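Local coordinates for listeria nuclear targeted protein A (Listeria monocytogenes, PDB 4CIH) that relieves the repression of interferon-stimulated host genes by blocking recruitment of the chromatin repressor BAHD1 to them, as a secreted nucleomodulin, at residues A[9-12]-A[13-17]; A[73-76]-A[77-81]; A[82-85]-A[86-90]; A[122-125]-A[126-130]; A[131-134]-A[135-139]. The protein carries 2 engineered substitutions. All coordinates share one frame; numbering follows the deposited sequence.

Interaction 1. Residues A[9-12]-A[13-17]; sequences LALI and KADLA
L16 sits one helical turn beyond I12, and its side chain illustrates how a residue on a buried helix face is wedged against the turn before it. Its CB rests 3.2 Å from I12 O, the same oxygen that accepts the backbone N-H of L16 at 2.9 Å. CG stays beside I12 O, since chi1 of -89° sets it close to L16's own N and opposite its own carbonyl carbon. At the fork the branches part: CD1 lies alongside I12 CG2 at 3.7 Å, the two side chains pointing the same way, while CD2 reaches out of the segment to F86. A neighbouring rung is straighter. D15 N gives its hydrogen to L11 O at 2.9 Å with a nearly linear N-H...O angle of 174°, and the donor lies nearly on the line of the carbonyl bond. Above this bond the L11 and D15 side chains cross, L11 CD1 coming within 3.1 Å of D15 OD2. The same carboxylate oxygen lies near E62 OE1, a second acid, so its affinity for a proton may be raised. The outer face is plainer: A14 N reaches A10 O at 3.2 Å from well above the carbonyl plane. In the fold, this is the start of helix 8-34 of a four-helical up-and-down bundle. I12 and L16 look onto F82 and F86 of helix 77-103, whereas L11 and D15 turn to E62, Y59 and I63 of helix 42-63.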
loop_
_atom_site.group_PDB
_atom_site.type_symbol
_atom_site.label_atom_id
_atom_site.label_comp_id
_atom_site.label_asym_id
_atom_site.label_seq_id
_atom_site.Cartn_x
_atom_site.Cartn_y
_atom_site.Cartn_z
ATOM N N LEU A 9 11.882 11.164 7.458
ATOM C CA LEU A 9 10.915 11.522 6.438
ATOM C C LEU A 9 11.457 11.232 5.042
ATOM O O LEU A 9 10.702 11.222 4.079
ATOM C CB LEU A 9 10.608 13.024 6.527
ATOM C CG LEU A 9 9.589 13.972 7.211
ATOM C CD1 LEU A 9 8.871 13.447 8.429
ATOM C CD2 LEU A 9 10.333 15.240 7.577
ATOM N N ALA A 10 12.767 11.170 4.899
ATOM C CA ALA A 10 13.380 10.928 3.600
ATOM C C ALA A 10 13.507 9.434 3.293
ATOM O O ALA A 10 13.474 9.069 2.124
ATOM C CB ALA A 10 14.722 11.643 3.454
ATOM N N LEU A 11 13.733 8.609 4.323
ATOM C CA LEU A 11 13.074 7.296 4.417
ATOM C C LEU A 11 11.608 7.213 3.934
ATOM O O LEU A 11 11.368 6.631 2.891
ATOM C CB LEU A 11 13.187 6.668 5.824
ATOM C CG LEU A 11 12.651 5.218 5.745
ATOM C CD1 LEU A 11 12.935 4.636 4.345
ATOM C CD2 LEU A 11 13.260 4.305 6.799
ATOM N N ILE A 12 10.619 7.699 4.679
ATOM C CA ILE A 12 9.225 7.488 4.244
ATOM C C ILE A 12 9.074 7.815 2.757
ATOM O O ILE A 12 8.295 7.183 2.022
ATOM C CB ILE A 12 8.164 8.327 5.014
ATOM C CG1 ILE A 12 7.760 7.663 6.341
ATOM C CG2 ILE A 12 6.887 8.424 4.182
ATOM C CD1 ILE A 12 6.748 8.466 7.145
ATOM N N LYS A 13 9.833 8.811 2.313
ATOM C CA LYS A 13 9.618 9.379 1.006
ATOM C C LYS A 13 10.065 8.333 0.025
ATOM O O LYS A 13 9.401 8.082 -0.988
ATOM C CB LYS A 13 10.444 10.659 0.854
ATOM C CG LYS A 13 9.755 11.804 0.102
ATOM C CD LYS A 13 10.456 13.118 0.476
ATOM C CE LYS A 13 10.132 14.266 -0.453
ATOM N NZ LYS A 13 11.236 14.664 -1.360
ATOM N N ALA A 14 11.185 7.700 0.362
ATOM C CA ALA A 14 11.797 6.704 -0.488
ATOM C C ALA A 14 11.004 5.411 -0.487
ATOM O O ALA A 14 10.806 4.795 -1.526
ATOM C CB ALA A 14 13.227 6.445 -0.039
ATOM N N ASP A 15 10.612 4.969 0.702
ATOM C CA ASP A 15 9.837 3.753 0.878
ATOM C C ASP A 15 8.484 3.830 0.172
ATOM O O ASP A 15 8.140 2.949 -0.619
ATOM C CB ASP A 15 9.692 3.400 2.382
ATOM C CG ASP A 15 10.894 2.584 2.920
ATOM O OD1 ASP A 15 11.810 2.271 2.135
ATOM O OD2 ASP A 15 10.977 2.299 4.130
ATOM N N LEU A 16 7.715 4.873 0.452
ATOM C CA LEU A 16 6.493 5.153 -0.324
ATOM C C LEU A 16 6.715 4.987 -1.796
ATOM O O LEU A 16 5.827 4.559 -2.515
ATOM C CB LEU A 16 6.074 6.612 -0.200
ATOM C CG LEU A 16 5.145 6.931 0.955
ATOM C CD1 LEU A 16 5.086 8.452 1.007
ATOM C CD2 LEU A 16 3.782 6.269 0.773
ATOM N N ALA A 17 7.872 5.454 -2.243
ATOM C CA ALA A 17 8.100 5.639 -3.658
ATOM C C ALA A 17 8.222 4.270 -4.278
ATOM O O ALA A 17 7.730 4.029 -5.378
ATOM C CB ALA A 17 9.333 6.488 -3.893
#

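Interaction 2. Residues A[73-76]-A[77-81]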
loop_
_atom_site.group_PDB
_atom_site.type_symbol
_atom_site.label_atom_id
_atom_site.label_comp_id
_atom_site.label_asym_id
_atom_site.label_seq_id
_atom_site.Cartn_x
_atom_site.Cartn_y
_atom_site.Cartn_z
ATOM N N SER A 73 0.344 8.023 18.593
ATOM C CA SER A 73 -0.667 8.705 19.393
ATOM C C SER A 73 -0.140 9.731 20.381
ATOM O O SER A 73 -0.901 10.554 20.881
ATOM C CB SER A 73 -1.592 7.715 20.114
ATOM O OG SER A 73 -0.896 6.535 20.484
ATOM N N GLU A 74 1.152 9.688 20.688
ATOM C CA GLU A 74 1.774 10.726 21.523
ATOM C C GLU A 74 2.666 11.697 20.724
ATOM O O GLU A 74 3.319 12.534 21.321
ATOM C CB GLU A 74 2.621 10.091 22.637
ATOM C CG GLU A 74 2.518 8.577 22.754
ATOM C CD GLU A 74 3.845 7.899 23.031
ATOM O OE1 GLU A 74 4.786 8.561 23.518
ATOM O OE2 GLU A 74 3.944 6.680 22.797
ATOM N N ALA A 75 2.749 11.593 19.393
ATOM C CA ALA A 75 3.424 12.660 18.629
ATOM C C ALA A 75 2.402 13.697 18.175
ATOM O O ALA A 75 1.269 13.734 18.636
ATOM C CB ALA A 75 4.175 12.096 17.429
ATOM N N SER A 76 2.795 14.561 17.270
ATOM C CA SER A 76 1.896 15.601 16.816
ATOM C C SER A 76 0.652 15.013 16.214
ATOM O O SER A 76 0.646 13.860 15.807
ATOM C CB SER A 76 2.580 16.433 15.722
ATOM O OG SER A 76 2.973 15.602 14.635
ATOM N N ALA A 77 -0.390 15.846 16.136
ATOM C CA ALA A 77 -1.619 15.542 15.401
ATOM C C ALA A 77 -1.406 15.061 13.958
ATOM O O ALA A 77 -2.050 14.124 13.517
ATOM C CB ALA A 77 -2.525 16.779 15.383
ATOM N N ASP A 78 -0.551 15.744 13.211
ATOM C CA ASP A 78 -0.406 15.452 11.782
ATOM C C ASP A 78 0.236 14.088 11.572
ATOM O O ASP A 78 -0.037 13.406 10.584
ATOM C CB ASP A 78 0.304 16.595 11.066
ATOM C CG ASP A 78 -0.644 17.731 10.761
ATOM O OD1 ASP A 78 -1.861 17.454 10.745
ATOM O OD2 ASP A 78 -0.210 18.889 10.546
ATOM N N THR A 79 1.000 13.646 12.568
ATOM C CA THR A 79 1.622 12.307 12.502
ATOM C C THR A 79 0.714 11.073 12.689
ATOM O O THR A 79 0.619 10.244 11.781
ATOM C CB THR A 79 2.900 12.223 13.333
ATOM O OG1 THR A 79 2.995 10.944 13.994
ATOM C CG2 THR A 79 2.970 13.315 14.315
ATOM N N GLU A 80 0.071 10.901 13.846
ATOM C CA GLU A 80 -0.751 9.708 14.006
ATOM C C GLU A 80 -1.767 9.680 12.901
ATOM O O GLU A 80 -2.068 8.607 12.368
ATOM C CB GLU A 80 -1.534 9.654 15.332
ATOM C CG GLU A 80 -2.997 9.165 15.174
ATOM C CD GLU A 80 -3.181 7.632 15.242
ATOM O OE1 GLU A 80 -2.228 6.893 14.973
ATOM O OE2 GLU A 80 -4.276 7.130 15.577
ATOM N N ALA A 81 -2.345 10.846 12.632
ATOM C CA ALA A 81 -3.320 11.033 11.573
ATOM C C ALA A 81 -2.819 10.329 10.342
ATOM O O ALA A 81 -3.530 9.485 9.791
ATOM C CB ALA A 81 -3.516 12.518 11.300
#
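An N-cap opens helix 77-103: S76, the residue just before it, turns its side chain forward to T79 in the first turn. This is the usual remedy for the amide groups at a helix start, which have no preceding carbonyl to bond, and here it is applied loosely. S76 OG lies 3.5 Å from T79 N, a weak capping bond, and S76 O makes a second weak approach to the same nitrogen at 3.3 Å. Both oxygens are crowded by the T79 methyl in the model, so the exact lengths are doubtful. A chi1 of 58° tucks S76 OG between its own backbone N and carbonyl carbon, which brings it over the first turn. Beside the cap runs an apolar touch. A75 points its CB at T79, about 3.6 Å from CG2, a length as doubtful as that methyl's place. T79 OG1, buried by the same contact, finds no polar partner in the model. A75 is also touched by P2 from the chain's amino-terminal tail. Farther back, the loop folds past the end of the first turn, where the carboxylate of E80 hydrogen-bonds through OE1 to the hydroxyl of S72, preceding the segment. Its stem passes the loop backbone at van der Waals range, E80 CB standing 4.1 Å from S73 N.

Interaction 3. Residues A[82-85]-A[86-90]; sequences FKKI and FKEWS
The bump here is the CB of F86, which bears on one face of the F82 ring. F86 CB lies 4.2 Å from the ring centroid, 25° off the normal, a CH-pi contact displaced toward the rim. The two phenyl rings then run on side by side, pointing the same way but inclined at 53°, with centroids 5.4 Å apart. Their nearest carbons, F82 CZ and F86 CD2, are 3.8 Å apart. Both CG atoms stand opposite their backbone N, chi1 159° in F82, and this shared torsion sends the rings out on one flank of the helix. One turn on, the CB of S90 covers a face of the F86 ring near its rim. In the four-helical up-and-down bundle this flank faces helix 8-34, F82 on I12 and F86 on L16, and F86 also touches Q60 and I63 of helix 42-63. A second ridge is made of I85 and W89, whose CG1 and CB approach to 4.4 Å above a short backbone bond, W89 N to I85 O at 2.6 Å. It faces helix 121-139, where I85 reaches R128 and K131, and the indole of W89 meets T129 and L132. Toward the surface the lysines pack by their stems: K83 CE lies 4.1 Å from K87 CD, both chains bending alongside L64, and K83 NZ hydrogen-bonds to S72 OG.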
loop_
_atom_site.group_PDB
_atom_site.type_symbol
_atom_site.label_atom_id
_atom_site.label_comp_id
_atom_site.label_asym_id
_atom_site.label_seq_id
_atom_site.Cartn_x
_atom_site.Cartn_y
_atom_site.Cartn_z
ATOM N N PHE A 82 -1.570 10.627 9.971
ATOM C CA PHE A 82 -0.864 10.038 8.823
ATOM C C PHE A 82 -0.691 8.529 8.910
ATOM O O PHE A 82 -0.863 7.800 7.925
ATOM C CB PHE A 82 0.522 10.706 8.662
ATOM C CG PHE A 82 1.500 9.878 7.889
ATOM C CD1 PHE A 82 1.331 9.695 6.516
ATOM C CD2 PHE A 82 2.588 9.269 8.526
ATOM C CE1 PHE A 82 2.195 8.900 5.792
ATOM C CE2 PHE A 82 3.473 8.512 7.793
ATOM C CZ PHE A 82 3.263 8.311 6.436
ATOM N N LYS A 83 -0.285 8.059 10.087
ATOM C CA LYS A 83 -0.121 6.627 10.297
ATOM C C LYS A 83 -1.497 5.997 10.130
ATOM O O LYS A 83 -1.626 4.919 9.538
ATOM C CB LYS A 83 0.497 6.358 11.689
ATOM C CG LYS A 83 0.392 4.933 12.256
ATOM C CD LYS A 83 -0.831 4.657 13.115
ATOM C CE LYS A 83 -0.758 3.263 13.776
ATOM N NZ LYS A 83 -0.552 3.264 15.256
ATOM N N LYS A 84 -2.517 6.657 10.682
ATOM C CA LYS A 84 -3.867 6.082 10.837
ATOM C C LYS A 84 -4.449 5.853 9.468
ATOM O O LYS A 84 -5.042 4.813 9.196
ATOM C CB LYS A 84 -4.763 7.041 11.635
ATOM C CG LYS A 84 -6.241 6.751 11.479
ATOM C CD LYS A 84 -7.061 7.592 12.447
ATOM C CE LYS A 84 -8.527 7.485 12.109
ATOM N NZ LYS A 84 -9.056 8.858 11.850
ATOM N N ILE A 85 -4.263 6.845 8.606
ATOM C CA ILE A 85 -4.624 6.721 7.213
ATOM C C ILE A 85 -3.657 5.769 6.519
ATOM O O ILE A 85 -4.085 4.750 5.965
ATOM C CB ILE A 85 -4.649 8.093 6.514
ATOM C CG1 ILE A 85 -5.140 7.962 5.078
ATOM C CG2 ILE A 85 -3.292 8.768 6.556
ATOM C CD1 ILE A 85 -6.544 8.467 4.888
ATOM N N PHE A 86 -2.363 6.073 6.559
ATOM C CA PHE A 86 -1.381 5.262 5.836
ATOM C C PHE A 86 -1.547 3.776 6.148
ATOM O O PHE A 86 -1.355 2.941 5.291
ATOM C CB PHE A 86 0.025 5.754 6.162
ATOM C CG PHE A 86 1.130 4.854 5.684
ATOM C CD1 PHE A 86 1.410 3.652 6.337
ATOM C CD2 PHE A 86 1.951 5.252 4.641
ATOM C CE1 PHE A 86 2.445 2.846 5.915
ATOM C CE2 PHE A 86 2.972 4.452 4.202
ATOM C CZ PHE A 86 3.224 3.242 4.837
ATOM N N LYS A 87 -1.974 3.451 7.356
ATOM C CA LYS A 87 -2.215 2.052 7.724
ATOM C C LYS A 87 -3.413 1.584 6.945
ATOM O O LYS A 87 -3.400 0.487 6.358
ATOM C CB LYS A 87 -2.422 1.855 9.247
ATOM C CG LYS A 87 -1.532 0.749 9.852
ATOM C CD LYS A 87 -1.941 0.255 11.257
ATOM C CE LYS A 87 -1.912 -1.262 11.331
ATOM N NZ LYS A 87 -3.081 -1.913 12.012
ATOM N N GLU A 88 -4.438 2.420 6.896
ATOM C CA GLU A 88 -5.639 2.074 6.143
ATOM C C GLU A 88 -5.409 2.070 4.604
ATOM O O GLU A 88 -5.885 1.172 3.922
ATOM C CB GLU A 88 -6.806 3.017 6.481
ATOM C CG GLU A 88 -7.733 2.690 7.671
ATOM C CD GLU A 88 -8.330 4.003 8.161
ATOM O OE1 GLU A 88 -8.075 4.959 7.414
ATOM O OE2 GLU A 88 -8.975 4.127 9.240
ATOM N N TRP A 89 -4.747 3.109 4.085
ATOM C CA TRP A 89 -4.365 3.277 2.654
ATOM C C TRP A 89 -3.422 2.157 2.086
ATOM O O TRP A 89 -3.709 1.558 1.047
ATOM C CB TRP A 89 -3.720 4.677 2.510
ATOM C CG TRP A 89 -3.329 5.121 1.126
ATOM C CD1 TRP A 89 -4.104 5.800 0.242
ATOM C CD2 TRP A 89 -2.059 4.921 0.483
ATOM N NE1 TRP A 89 -3.410 6.007 -0.922
ATOM C CE2 TRP A 89 -2.156 5.472 -0.800
ATOM C CE3 TRP A 89 -0.855 4.325 0.874
ATOM C CZ2 TRP A 89 -1.087 5.476 -1.693
ATOM C CZ3 TRP A 89 0.184 4.303 -0.003
ATOM C CH2 TRP A 89 0.071 4.874 -1.284
ATOM N N SER A 90 -2.335 1.863 2.790
ATOM C CA SER A 90 -1.404 0.750 2.452
ATOM C C SER A 90 -1.980 -0.673 2.469
ATOM O O SER A 90 -1.695 -1.499 1.578
ATOM C CB SER A 90 -0.281 0.786 3.452
ATOM O OG SER A 90 -0.830 0.497 4.731
#

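Interaction 4. Residues A[122-125]-A[126-130]; sequences IIFD and DVRTN. Engineered in segment 122-125: D125 (natural residue Lys). Engineered in segment 126-130: D126 (natural residue Lys).
R128 brings NE over one face of the F124 ring near the rim, only 3.2 Å from F124 CE2, with CZ and NH2 overhanging the CD2-CE2 side. The two planes are 27° apart, so the flat group leans on the ring instead of lying parallel to it. The aliphatic stem shares the same face: R128 CD is 4.3 Å from the ring centroid, a CH-pi contact. Bends at chi2 (20°) and chi3 (87°) fold the arginine back across the ring. The backbones beneath are joined by a good helical bond, R128 N to F124 O at 2.8 Å. This is an i to i+4 aromatic-arginine pair on helix 121-139 of the up-and-down bundle, in the half of that helix carrying both engineered residues. Those are D125 and D126, lysines in nature, whose carboxylates come within 4.2 Å (OD2 of D125 to OD1 of D126), a likely source of mild repulsion. D125 OD1 is buried by the contact without a polar partner in the model, while T129 OG1 donates in the carbonyl plane, on a lone pair, to D126 O at 2.7 Å. Farther out, Y118 and F92 bring their rings against F124, and E88 makes a long, weak ion pair with R128 NH1.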
loop_
_atom_site.group_PDB
_atom_site.type_symbol
_atom_site.label_atom_id
_atom_site.label_comp_id
_atom_site.label_asym_id
_atom_site.label_seq_id
_atom_site.Cartn_x
_atom_site.Cartn_y
_atom_site.Cartn_z
ATOM N N ILE A 122 -14.352 2.507 -4.171
ATOM C CA ILE A 122 -13.729 3.732 -4.701
ATOM C C ILE A 122 -13.779 4.898 -3.699
ATOM O O ILE A 122 -12.766 5.576 -3.442
ATOM C CB ILE A 122 -14.377 4.132 -6.046
ATOM C CG1 ILE A 122 -14.234 2.990 -7.066
ATOM C CG2 ILE A 122 -13.795 5.438 -6.562
ATOM C CD1 ILE A 122 -15.322 2.954 -8.119
ATOM N N ILE A 123 -14.966 5.115 -3.133
ATOM C CA ILE A 123 -15.198 6.111 -2.099
ATOM C C ILE A 123 -14.110 6.014 -0.999
ATOM O O ILE A 123 -13.735 7.019 -0.347
ATOM C CB ILE A 123 -16.612 5.919 -1.498
ATOM C CG1 ILE A 123 -17.709 5.927 -2.584
ATOM C CG2 ILE A 123 -16.880 6.871 -0.327
ATOM C CD1 ILE A 123 -17.474 6.803 -3.811
ATOM N N PHE A 124 -13.612 4.796 -0.791
ATOM C CA PHE A 124 -12.428 4.579 0.044
ATOM C C PHE A 124 -11.082 4.905 -0.664
ATOM O O PHE A 124 -10.315 5.691 -0.126
ATOM C CB PHE A 124 -12.441 3.147 0.601
ATOM C CG PHE A 124 -11.475 2.924 1.727
ATOM C CD1 PHE A 124 -10.147 2.613 1.468
ATOM C CD2 PHE A 124 -11.883 3.038 3.037
ATOM C CE1 PHE A 124 -9.256 2.417 2.512
ATOM C CE2 PHE A 124 -11.001 2.826 4.079
ATOM C CZ PHE A 124 -9.700 2.500 3.827
ATOM N N ASP A 125 -10.792 4.333 -1.846
ATOM C CA ASP A 125 -9.521 4.631 -2.609
ATOM C C ASP A 125 -9.074 6.084 -2.483
ATOM O O ASP A 125 -8.235 6.422 -1.625
ATOM C CB ASP A 125 -9.587 4.259 -4.113
ATOM C CG ASP A 125 -8.183 4.346 -4.814
ATOM O OD1 ASP A 125 -7.167 4.086 -4.144
ATOM O OD2 ASP A 125 -8.061 4.690 -6.017
ATOM N N ASP A 126 -9.613 6.918 -3.375
ATOM C CA ASP A 126 -9.624 8.370 -3.223
ATOM C C ASP A 126 -9.548 8.777 -1.764
ATOM O O ASP A 126 -8.538 9.342 -1.333
ATOM C CB ASP A 126 -10.918 8.975 -3.794
ATOM C CG ASP A 126 -11.148 8.641 -5.262
ATOM O OD1 ASP A 126 -10.150 8.383 -5.982
ATOM O OD2 ASP A 126 -12.336 8.669 -5.700
ATOM N N VAL A 127 -10.616 8.560 -0.995
ATOM C CA VAL A 127 -10.645 9.246 0.324
ATOM C C VAL A 127 -9.372 8.982 1.118
ATOM O O VAL A 127 -8.808 9.898 1.691
ATOM C CB VAL A 127 -11.860 8.934 1.244
ATOM C CG1 VAL A 127 -11.616 9.513 2.629
ATOM C CG2 VAL A 127 -13.167 9.503 0.705
ATOM N N ARG A 128 -8.929 7.737 1.229
ATOM C CA ARG A 128 -7.656 7.577 1.937
ATOM C C ARG A 128 -6.523 8.320 1.175
ATOM O O ARG A 128 -5.638 8.930 1.774
ATOM C CB ARG A 128 -7.334 6.097 2.207
ATOM C CG ARG A 128 -7.762 5.540 3.582
ATOM C CD ARG A 128 -8.843 6.314 4.330
ATOM N NE ARG A 128 -10.219 5.938 3.977
ATOM C CZ ARG A 128 -11.230 5.890 4.848
ATOM N NH1 ARG A 128 -11.015 6.164 6.128
ATOM N NH2 ARG A 128 -12.460 5.555 4.454
ATOM N N THR A 129 -6.544 8.273 -0.154
ATOM C CA THR A 129 -5.445 8.858 -0.934
ATOM C C THR A 129 -5.490 10.358 -0.816
ATOM O O THR A 129 -4.454 11.002 -0.636
ATOM C CB THR A 129 -5.499 8.523 -2.421
ATOM O OG1 THR A 129 -6.425 9.410 -3.073
ATOM C CG2 THR A 129 -5.849 7.055 -2.667
ATOM N N ASN A 130 -6.686 10.934 -0.928
ATOM C CA ASN A 130 -6.827 12.351 -0.664
ATOM C C ASN A 130 -6.377 12.691 0.735
ATOM O O ASN A 130 -5.784 13.737 0.975
ATOM C CB ASN A 130 -8.279 12.787 -0.796
ATOM C CG ASN A 130 -8.579 13.431 -2.122
ATOM O OD1 ASN A 130 -7.704 13.588 -2.985
ATOM N ND2 ASN A 130 -9.838 13.782 -2.308
#

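Interaction 5. Residues A[131-134]-A[135-139]; sequences KLQT and ALNNL
Q133 O is approached by two backbone N-H groups of the next turn: N137 N bonds to it at 3.1 Å, almost straight at 171°, and L136 N adds a weak second bond. The setting is the final part of helix 121-139, in the four-helical up-and-down bundle, and most of the contact is the regular ladder of an alpha-helix. The next rung is tighter, N138 N lying 2.6 Å from T134 O. Side chains decorate these rungs in pairs four residues apart. Above Q133 O, the glutamine and N137 bring their amides together at a slant, planes 62° apart, with Q133 NE2 3.4 Å from N137 OD1. A bend at chi2 (48°) turns the glutamine tip onward along the helix toward N137. The oxygen of the same amide, Q133 OE1, accepts the backbone N-H of L145 in the carboxy-terminal tail, which should limit its rotation. Away from that tail, L132 and L136 form the apolar stripe; L132 faces W89 of helix 77-103. The leucine tips are modelled closer than carbons can lie, so only their general meeting is reliable. On another flank T134 and N138 lie side by side, pointing the same way, N138 also touching D78 of helix 77-103. T134 OG1 turns back for a weak hydrogen bond to N130 O, and the threonine methyl takes the place beside the asparagine amide, T134 CG2 lying 3.4 Å from N138 ND2.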
loop_
_atom_site.group_PDB
_atom_site.type_symbol
_atom_site.label_atom_id
_atom_site.label_comp_id
_atom_site.label_asym_id
_atom_site.label_seq_id
_atom_site.Cartn_x
_atom_site.Cartn_y
_atom_site.Cartn_z
ATOM N N LYS A 131 -6.720 11.843 1.676
ATOM C CA LYS A 131 -6.316 12.077 3.061
ATOM C C LYS A 131 -4.843 11.808 3.286
ATOM O O LYS A 131 -4.167 12.545 4.034
ATOM C CB LYS A 131 -7.190 11.273 4.016
ATOM C CG LYS A 131 -8.537 11.932 4.265
ATOM C CD LYS A 131 -9.252 11.454 5.531
ATOM C CE LYS A 131 -10.288 12.477 5.978
ATOM N NZ LYS A 131 -11.356 11.858 6.817
ATOM N N LEU A 132 -4.313 10.783 2.631
ATOM C CA LEU A 132 -2.882 10.457 2.819
ATOM C C LEU A 132 -2.076 11.597 2.259
ATOM O O LEU A 132 -1.072 12.031 2.860
ATOM C CB LEU A 132 -2.476 9.175 2.097
ATOM C CG LEU A 132 -1.136 8.594 2.587
ATOM C CD1 LEU A 132 -0.712 7.396 1.780
ATOM C CD2 LEU A 132 -0.021 9.627 2.526
ATOM N N GLN A 133 -2.573 12.079 1.116
ATOM C CA GLN A 133 -1.966 13.121 0.320
ATOM C C GLN A 133 -1.972 14.434 1.075
ATOM O O GLN A 133 -0.971 15.112 1.131
ATOM C CB GLN A 133 -2.719 13.284 -1.004
ATOM C CG GLN A 133 -2.060 14.306 -1.928
ATOM C CD GLN A 133 -0.530 14.103 -2.061
ATOM O OE1 GLN A 133 -0.058 13.087 -2.598
ATOM N NE2 GLN A 133 0.231 15.039 -1.516
ATOM N N THR A 134 -3.108 14.823 1.640
ATOM C CA THR A 134 -3.059 15.960 2.556
ATOM C C THR A 134 -2.047 15.653 3.660
ATOM O O THR A 134 -1.005 16.318 3.781
ATOM C CB THR A 134 -4.454 16.319 3.096
ATOM O OG1 THR A 134 -5.256 16.776 2.001
ATOM C CG2 THR A 134 -4.375 17.420 4.160
ATOM N N ALA A 135 -2.313 14.582 4.386
ATOM C CA ALA A 135 -1.440 14.078 5.457
ATOM C C ALA A 135 0.073 14.146 5.172
ATOM O O ALA A 135 0.873 14.324 6.092
ATOM C CB ALA A 135 -1.855 12.640 5.849
ATOM N N LEU A 136 0.475 13.939 3.923
ATOM C CA LEU A 136 1.896 14.081 3.569
ATOM C C LEU A 136 2.235 15.572 3.435
ATOM O O LEU A 136 3.231 16.087 3.998
ATOM C CB LEU A 136 2.189 13.331 2.258
ATOM C CG LEU A 136 2.328 11.797 2.184
ATOM C CD1 LEU A 136 1.847 11.291 0.837
ATOM C CD2 LEU A 136 3.749 11.289 2.417
ATOM N N ASN A 137 1.374 16.282 2.709
ATOM C CA ASN A 137 1.492 17.737 2.580
ATOM C C ASN A 137 1.561 18.387 3.961
ATOM O O ASN A 137 2.249 19.389 4.161
ATOM C CB ASN A 137 0.287 18.316 1.809
ATOM C CG ASN A 137 0.472 18.269 0.312
ATOM O OD1 ASN A 137 1.544 17.937 -0.190
ATOM N ND2 ASN A 137 -0.576 18.585 -0.414
ATOM N N ASN A 138 0.822 17.822 4.915
ATOM C CA ASN A 138 0.780 18.427 6.244
ATOM C C ASN A 138 2.071 18.105 6.997
ATOM O O ASN A 138 2.610 18.933 7.745
ATOM C CB ASN A 138 -0.536 18.109 6.992
ATOM C CG ASN A 138 -1.737 18.844 6.390
ATOM O OD1 ASN A 138 -1.591 19.562 5.400
ATOM N ND2 ASN A 138 -2.923 18.675 6.979
ATOM N N LEU A 139 2.611 16.930 6.684
ATOM C CA LEU A 139 3.902 16.484 7.161
ATOM C C LEU A 139 4.986 17.298 6.439
ATOM O O LEU A 139 6.127 17.450 6.915
ATOM C CB LEU A 139 4.036 14.979 6.844
ATOM C CG LEU A 139 3.354 13.880 7.673
ATOM C CD1 LEU A 139 3.966 12.564 7.246
ATOM C CD2 LEU A 139 3.581 13.993 9.165
#

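Helix 77-103 joins the set: interactions 2 and 3 follow one another along it, with centres about 12 Å apart, and interaction 3 touches three of the others. It meets interaction 1 on helix 8-34, where I12 CD1 is 3.3 Å from F82 CE2, and interactions 4 and 5 on helix 121-139, each centred about 11 Å away. Interaction 1 also meets interaction 5 directly, L16 CD1 to L136 CD2 at 3.4 Å, so the three helices 8-34, 77-103 and 121-139 meet one another here. Interaction 2 touches interaction 5 as well, D78 OD2 lying 3.7 Å from N138 CB. By contrast, interaction 4, which carries the engineered aspartates, is centred about 21 Å from interaction 1.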